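BspA (BspA_V) (Streptococcus agalactiae serotype III, PDB 5DZ8) probably mediates adhesion of the streptococcal cell to its targets as a cell wall-anchored AgI/II-family polypeptide, of which this chain is the variable domain. Local coordinates at residues N89-K103 with E145-T157. Residues are numbered along the deposited sequence; the frame is centred on the assembly and turned at random.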
loop_
_atom_site.group_PDB
_atom_site.type_symbol
_atom_site.label_atom_id
_atom_site.label_comp_id
_atom_site.label_asym_id
_atom_site.label_seq_id
_atom_site.Cartn_x
_atom_site.Cartn_y
_atom_site.Cartn_z
ATOM N N ASN A 89 10.777 11.849 -9.842
ATOM C CA ASN A 89 9.821 11.812 -8.734
ATOM C C ASN A 89 10.425 12.538 -7.519
ATOM O O ASN A 89 11.433 12.065 -6.971
ATOM C CB ASN A 89 9.510 10.345 -8.397
ATOM C CG ASN A 89 8.466 10.171 -7.306
ATOM O OD1 ASN A 89 7.758 11.104 -6.920
ATOM N ND2 ASN A 89 8.362 8.946 -6.811
ATOM N N ALA A 90 9.816 13.683 -7.154
ATOM C CA ALA A 90 10.176 14.471 -5.962
ATOM C C ALA A 90 9.489 13.984 -4.653
ATOM O O ALA A 90 9.764 14.537 -3.583
ATOM C CB ALA A 90 9.880 15.951 -6.193
ATOM N N ALA A 91 8.588 12.991 -4.737
ATOM C CA ALA A 91 8.142 12.223 -3.560
ATOM C C ALA A 91 8.998 10.948 -3.481
ATOM O O ALA A 91 8.468 9.844 -3.598
ATOM N N VAL A 92 10.304 11.117 -3.231
ATOM C CA VAL A 92 11.370 10.140 -3.634
ATOM C C VAL A 92 11.333 8.812 -2.840
ATOM O O VAL A 92 11.864 7.783 -3.312
ATOM C CB VAL A 92 12.818 10.776 -3.593
ATOM C CG1 VAL A 92 13.843 9.927 -4.367
ATOM C CG2 VAL A 92 12.831 12.233 -4.107
ATOM N N ASN A 93 10.695 8.842 -1.660
ATOM C CA ASN A 93 10.427 7.643 -0.847
ATOM C C ASN A 93 9.076 6.917 -1.130
ATOM O O ASN A 93 8.748 5.906 -0.485
ATOM C CB ASN A 93 10.487 8.047 0.625
ATOM C CG ASN A 93 10.374 6.862 1.571
ATOM O OD1 ASN A 93 10.758 5.725 1.244
ATOM N ND2 ASN A 93 9.829 7.119 2.753
ATOM N N GLN A 94 8.283 7.447 -2.060
ATOM C CA GLN A 94 7.014 6.842 -2.417
ATOM C C GLN A 94 7.175 6.025 -3.710
ATOM O O GLN A 94 8.011 6.326 -4.565
ATOM C CB GLN A 94 5.887 7.883 -2.522
ATOM C CG GLN A 94 5.297 8.391 -1.184
ATOM C CD GLN A 94 3.764 8.613 -1.233
ATOM O OE1 GLN A 94 2.973 7.942 -0.540
ATOM N NE2 GLN A 94 3.343 9.536 -2.083
ATOM N N ASN A 95 6.390 4.958 -3.803
ATOM C CA ASN A 95 6.368 4.086 -4.944
ATOM C C ASN A 95 4.973 3.963 -5.463
ATOM O O ASN A 95 4.034 4.273 -4.763
ATOM C CB ASN A 95 6.911 2.724 -4.595
ATOM C CG ASN A 95 8.404 2.751 -4.503
ATOM O OD1 ASN A 95 9.098 3.238 -5.423
ATOM N ND2 ASN A 95 8.922 2.276 -3.380
ATOM N N ILE A 96 4.873 3.543 -6.718
ATOM C CA ILE A 96 3.615 3.423 -7.408
ATOM C C ILE A 96 3.322 1.959 -7.594
ATOM O O ILE A 96 4.212 1.171 -7.851
ATOM C CB ILE A 96 3.699 4.127 -8.756
ATOM C CG1 ILE A 96 4.076 5.592 -8.528
ATOM C CG2 ILE A 96 2.368 4.035 -9.497
ATOM C CD1 ILE A 96 4.814 6.230 -9.687
ATOM N N VAL A 97 2.073 1.591 -7.426
ATOM C CA VAL A 97 1.625 0.257 -7.769
ATOM C C VAL A 97 0.415 0.367 -8.694
ATOM O O VAL A 97 -0.555 1.004 -8.356
ATOM C CB VAL A 97 1.255 -0.569 -6.527
ATOM C CG1 VAL A 97 0.926 -2.006 -6.946
ATOM C CG2 VAL A 97 2.412 -0.575 -5.537
ATOM N N PHE A 98 0.489 -0.277 -9.843
ATOM C CA PHE A 98 -0.601 -0.340 -10.768
ATOM C C PHE A 98 -1.082 -1.774 -10.812
ATOM O O PHE A 98 -0.262 -2.702 -10.954
ATOM C CB PHE A 98 -0.165 0.134 -12.163
ATOM C CG PHE A 98 -1.314 0.234 -13.135
ATOM C CD1 PHE A 98 -2.097 1.379 -13.191
ATOM C CD2 PHE A 98 -1.635 -0.819 -13.939
ATOM C CE1 PHE A 98 -3.168 1.472 -14.067
ATOM C CE2 PHE A 98 -2.704 -0.750 -14.806
ATOM C CZ PHE A 98 -3.487 0.399 -14.867
ATOM N N ARG A 99 -2.401 -1.956 -10.674
ATOM C CA ARG A 99 -3.000 -3.277 -10.752
ATOM C C ARG A 99 -4.236 -3.273 -11.626
ATOM O O ARG A 99 -4.985 -2.329 -11.643
ATOM C CB ARG A 99 -3.455 -3.850 -9.420
ATOM C CG ARG A 99 -2.430 -3.981 -8.325
ATOM C CD ARG A 99 -2.992 -4.859 -7.183
ATOM N NE ARG A 99 -2.150 -4.703 -5.998
ATOM C CZ ARG A 99 -2.134 -3.635 -5.202
ATOM N NH1 ARG A 99 -2.934 -2.602 -5.408
ATOM N NH2 ARG A 99 -1.291 -3.580 -4.186
ATOM N N VAL A 100 -4.458 -4.397 -12.272
ATOM C CA VAL A 100 -5.700 -4.688 -12.945
ATOM C C VAL A 100 -6.249 -5.937 -12.309
ATOM O O VAL A 100 -5.524 -6.890 -12.017
ATOM C CB VAL A 100 -5.477 -4.934 -14.466
ATOM C CG1 VAL A 100 -6.756 -5.237 -15.162
ATOM C CG2 VAL A 100 -4.784 -3.745 -15.084
ATOM N N LEU A 101 -7.546 -5.918 -12.069
ATOM C CA LEU A 101 -8.218 -7.062 -11.486
ATOM C C LEU A 101 -9.487 -7.330 -12.229
ATOM O O LEU A 101 -10.026 -6.449 -12.881
ATOM C CB LEU A 101 -8.555 -6.822 -10.001
ATOM C CG LEU A 101 -7.513 -6.215 -9.079
ATOM C CD1 LEU A 101 -7.533 -4.709 -9.195
ATOM C CD2 LEU A 101 -7.793 -6.567 -7.633
ATOM N N THR A 102 -10.011 -8.531 -12.046
ATOM C CA THR A 102 -11.277 -8.899 -12.638
ATOM C C THR A 102 -12.402 -8.151 -11.929
ATOM O O THR A 102 -12.197 -7.570 -10.867
ATOM C CB THR A 102 -11.547 -10.391 -12.463
ATOM O OG1 THR A 102 -11.530 -10.674 -11.059
ATOM C CG2 THR A 102 -10.505 -11.215 -13.193
ATOM N N LYS A 103 -13.578 -8.150 -12.530
ATOM C CA LYS A 103 -14.780 -7.726 -11.780
ATOM C C LYS A 103 -14.927 -8.300 -10.392
ATOM O O LYS A 103 -15.533 -7.669 -9.544
ATOM C CB LYS A 103 -16.027 -8.245 -12.401
ATOM C CG LYS A 103 -16.442 -7.626 -13.662
ATOM C CD LYS A 103 -17.554 -8.523 -14.188
ATOM C CE LYS A 103 -16.989 -9.818 -14.736
ATOM N NZ LYS A 103 -18.041 -10.833 -14.904
ATOM N N GLU A 145 -19.382 -2.762 -15.093
ATOM C CA GLU A 145 -17.983 -3.074 -14.726
ATOM C C GLU A 145 -17.459 -4.261 -15.498
ATOM O O GLU A 145 -18.096 -5.316 -15.548
ATOM C CB GLU A 145 -17.894 -3.397 -13.261
ATOM C CG GLU A 145 -16.502 -3.666 -12.732
ATOM C CD GLU A 145 -16.518 -3.888 -11.231
ATOM O OE1 GLU A 145 -17.377 -4.676 -10.751
ATOM O OE2 GLU A 145 -15.686 -3.278 -10.529
ATOM N N VAL A 146 -16.312 -4.091 -16.138
ATOM C CA VAL A 146 -15.687 -5.224 -16.853
ATOM C C VAL A 146 -14.328 -5.571 -16.282
ATOM O O VAL A 146 -13.854 -6.669 -16.518
ATOM C CB VAL A 146 -15.652 -5.007 -18.398
ATOM C CG1 VAL A 146 -17.086 -4.875 -18.926
ATOM C CG2 VAL A 146 -14.912 -3.718 -18.757
ATOM N N PHE A 147 -13.681 -4.635 -15.584
ATOM C CA PHE A 147 -12.515 -4.961 -14.766
ATOM C C PHE A 147 -12.264 -3.868 -13.790
ATOM O O PHE A 147 -12.960 -2.867 -13.830
ATOM C CB PHE A 147 -11.266 -5.274 -15.621
ATOM C CG PHE A 147 -10.826 -4.163 -16.563
ATOM C CD1 PHE A 147 -9.997 -3.168 -16.138
ATOM C CD2 PHE A 147 -11.178 -4.180 -17.881
ATOM C CE1 PHE A 147 -9.560 -2.196 -17.004
ATOM C CE2 PHE A 147 -10.773 -3.206 -18.763
ATOM C CZ PHE A 147 -9.991 -2.190 -18.319
ATOM N N LYS A 148 -11.302 -4.062 -12.876
ATOM C CA LYS A 148 -10.980 -3.031 -11.888
ATOM C C LYS A 148 -9.586 -2.606 -12.077
ATOM O O LYS A 148 -8.827 -3.364 -12.602
ATOM C CB LYS A 148 -11.114 -3.535 -10.460
ATOM C CG LYS A 148 -12.508 -3.917 -10.052
ATOM C CD LYS A 148 -12.565 -4.150 -8.552
ATOM C CE LYS A 148 -13.714 -5.045 -8.151
ATOM N NZ LYS A 148 -14.985 -4.305 -8.206
ATOM N N ILE A 149 -9.271 -1.411 -11.573
ATOM C CA ILE A 149 -7.950 -0.794 -11.663
ATOM C C ILE A 149 -7.534 -0.172 -10.340
ATOM O O ILE A 149 -8.358 0.484 -9.688
ATOM C CB ILE A 149 -7.916 0.349 -12.681
ATOM C CG1 ILE A 149 -8.244 -0.157 -14.081
ATOM C CG2 ILE A 149 -6.519 0.946 -12.767
ATOM C CD1 ILE A 149 -8.819 0.930 -14.981
ATOM N N HIS A 150 -6.267 -0.384 -9.960
ATOM C CA HIS A 150 -5.650 0.243 -8.789
ATOM C C HIS A 150 -4.431 1.040 -9.244
ATOM O O HIS A 150 -3.560 0.555 -9.941
ATOM C CB HIS A 150 -5.207 -0.754 -7.697
ATOM C CG HIS A 150 -6.308 -1.585 -7.121
ATOM N ND1 HIS A 150 -6.070 -2.708 -6.347
ATOM C CD2 HIS A 150 -7.657 -1.480 -7.215
ATOM C CE1 HIS A 150 -7.223 -3.253 -5.991
ATOM N NE2 HIS A 150 -8.202 -2.520 -6.492
ATOM N N ASP A 151 -4.367 2.286 -8.845
ATOM C CA ASP A 151 -3.225 3.091 -9.171
ATOM C C ASP A 151 -2.860 3.854 -7.917
ATOM O O ASP A 151 -3.400 4.936 -7.665
ATOM C CB ASP A 151 -3.574 4.013 -10.322
ATOM C CG ASP A 151 -2.398 4.832 -10.782
ATOM O OD1 ASP A 151 -1.243 4.278 -10.890
ATOM O OD2 ASP A 151 -2.663 6.027 -11.055
ATOM N N ASP A 152 -1.951 3.259 -7.145
ATOM C CA ASP A 152 -1.724 3.617 -5.762
ATOM C C ASP A 152 -0.326 4.200 -5.554
ATOM O O ASP A 152 0.636 3.804 -6.232
ATOM C CB ASP A 152 -1.951 2.354 -4.916
ATOM C CG ASP A 152 -3.420 1.904 -4.950
ATOM O OD1 ASP A 152 -4.252 2.665 -5.515
ATOM O OD2 ASP A 152 -3.772 0.808 -4.440
ATOM N N TRP A 153 -0.243 5.162 -4.641
ATOM C CA TRP A 153 1.032 5.660 -4.079
ATOM C C TRP A 153 1.327 4.940 -2.748
ATOM O O TRP A 153 0.493 4.949 -1.851
ATOM C CB TRP A 153 0.989 7.189 -3.839
ATOM C CG TRP A 153 1.299 8.022 -5.048
ATOM C CD1 TRP A 153 0.410 8.749 -5.802
ATOM C CD2 TRP A 153 2.591 8.197 -5.677
ATOM N NE1 TRP A 153 1.074 9.363 -6.849
ATOM C CE2 TRP A 153 2.408 9.043 -6.785
ATOM C CE3 TRP A 153 3.869 7.714 -5.407
ATOM C CZ2 TRP A 153 3.456 9.435 -7.600
ATOM C CZ3 TRP A 153 4.917 8.095 -6.226
ATOM C CH2 TRP A 153 4.701 8.947 -7.310
ATOM N N VAL A 154 2.491 4.317 -2.629
ATOM C CA VAL A 154 2.892 3.587 -1.421
ATOM C C VAL A 154 4.084 4.258 -0.762
ATOM O O VAL A 154 5.084 4.490 -1.402
ATOM C CB VAL A 154 3.256 2.142 -1.764
ATOM C CG1 VAL A 154 3.694 1.381 -0.518
ATOM C CG2 VAL A 154 2.045 1.478 -2.413
ATOM N N HIS A 155 3.962 4.571 0.518
ATOM C CA HIS A 155 5.049 5.129 1.342
ATOM C C HIS A 155 5.350 4.148 2.495
ATOM O O HIS A 155 4.586 4.064 3.462
ATOM C CB HIS A 155 4.608 6.457 1.914
ATOM C CG HIS A 155 5.657 7.171 2.700
ATOM N ND1 HIS A 155 6.060 8.453 2.391
ATOM C CD2 HIS A 155 6.355 6.813 3.800
ATOM C CE1 HIS A 155 6.969 8.850 3.261
ATOM N NE2 HIS A 155 7.171 7.870 4.120
ATOM N N ASP A 156 6.475 3.450 2.373
ATOM C CA ASP A 156 6.863 2.359 3.238
ATOM C C ASP A 156 8.060 2.787 4.076
ATOM O O ASP A 156 9.182 2.772 3.558
ATOM C CB ASP A 156 7.261 1.153 2.405
ATOM C CG ASP A 156 6.058 0.335 1.895
ATOM O OD1 ASP A 156 4.902 0.515 2.353
ATOM O OD2 ASP A 156 6.271 -0.518 1.001
ATOM N N THR A 157 7.821 3.193 5.336
ATOM C CA THR A 157 8.900 3.376 6.333
ATOM C C THR A 157 9.185 2.035 7.067
ATOM O O THR A 157 8.565 1.724 8.082
ATOM C CB THR A 157 8.556 4.487 7.344
ATOM O OG1 THR A 157 8.213 5.700 6.660
ATOM C CG2 THR A 157 9.743 4.776 8.275
HETATM O O HOH W 1 -13.504 -9.097 -15.282
#
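With chi1 of I96 at -58°, its CG1 branch swings beside the backbone N and lies over one face of the W153 indole, while W153, turned the same way about its own CA-CB bond (chi1 -84°), runs alongside it. This CH-pi contact places I96 CG1 3.6 Å from the centroid of the six-membered ring. The plane of the Q94 amide is nearly parallel to that of the indole, with NE2 near W153 CB and CE3; Q94 CB lies 3.5 Å from W153 CE3, and N89 brings ND2 to the ring edge from the opposite direction. Farther along this face, F98 CE1 meets I149 CG2 at 3.6 Å, and V100 packs against F147.

Strands 94-101 and 145-155 illustrate regular antiparallel pairing, with hydrogen-bonded pairs N95-V154, V97-D152, R99-H150 and L101-K148 separated by non-hydrogen-bonded ones. Strand 94-101 is the middle member of a three-stranded sheet and bonds to 107-113 along its other edge; the I96, F98 and V100 face turns toward the larger six-stranded sheet, where F98 stacks on Y81 and I96 touches M41. Strand 145-155 in turn pairs antiparallel with a strand of the second subunit, carrying the sheet across the interface.

On the reverse face, L101 CD1 sits 3.5 Å from the centroid of the H150 ring, only 11° off its normal. R99 NH1 reaches the edge of that ring, making a weak, bent hydrogen bond to H150 ND1 (3.3 Å), and V97 CG1 covers one face of the guanidinium. The salt bridge from R99 NH1 to D152 OD2 is long at 3.6 Å; the stronger polar partner of R99 is E110, whose OE1 forms a salt bridge with NE, and D152 OD2 is hydrogen-bonded to NE2 of H158 of the second subunit. Within 145-157, K148 NZ forms a 2.6 Å salt bridge with E145 OE2, which is also hydrogen-bonded to S160 of the second subunit.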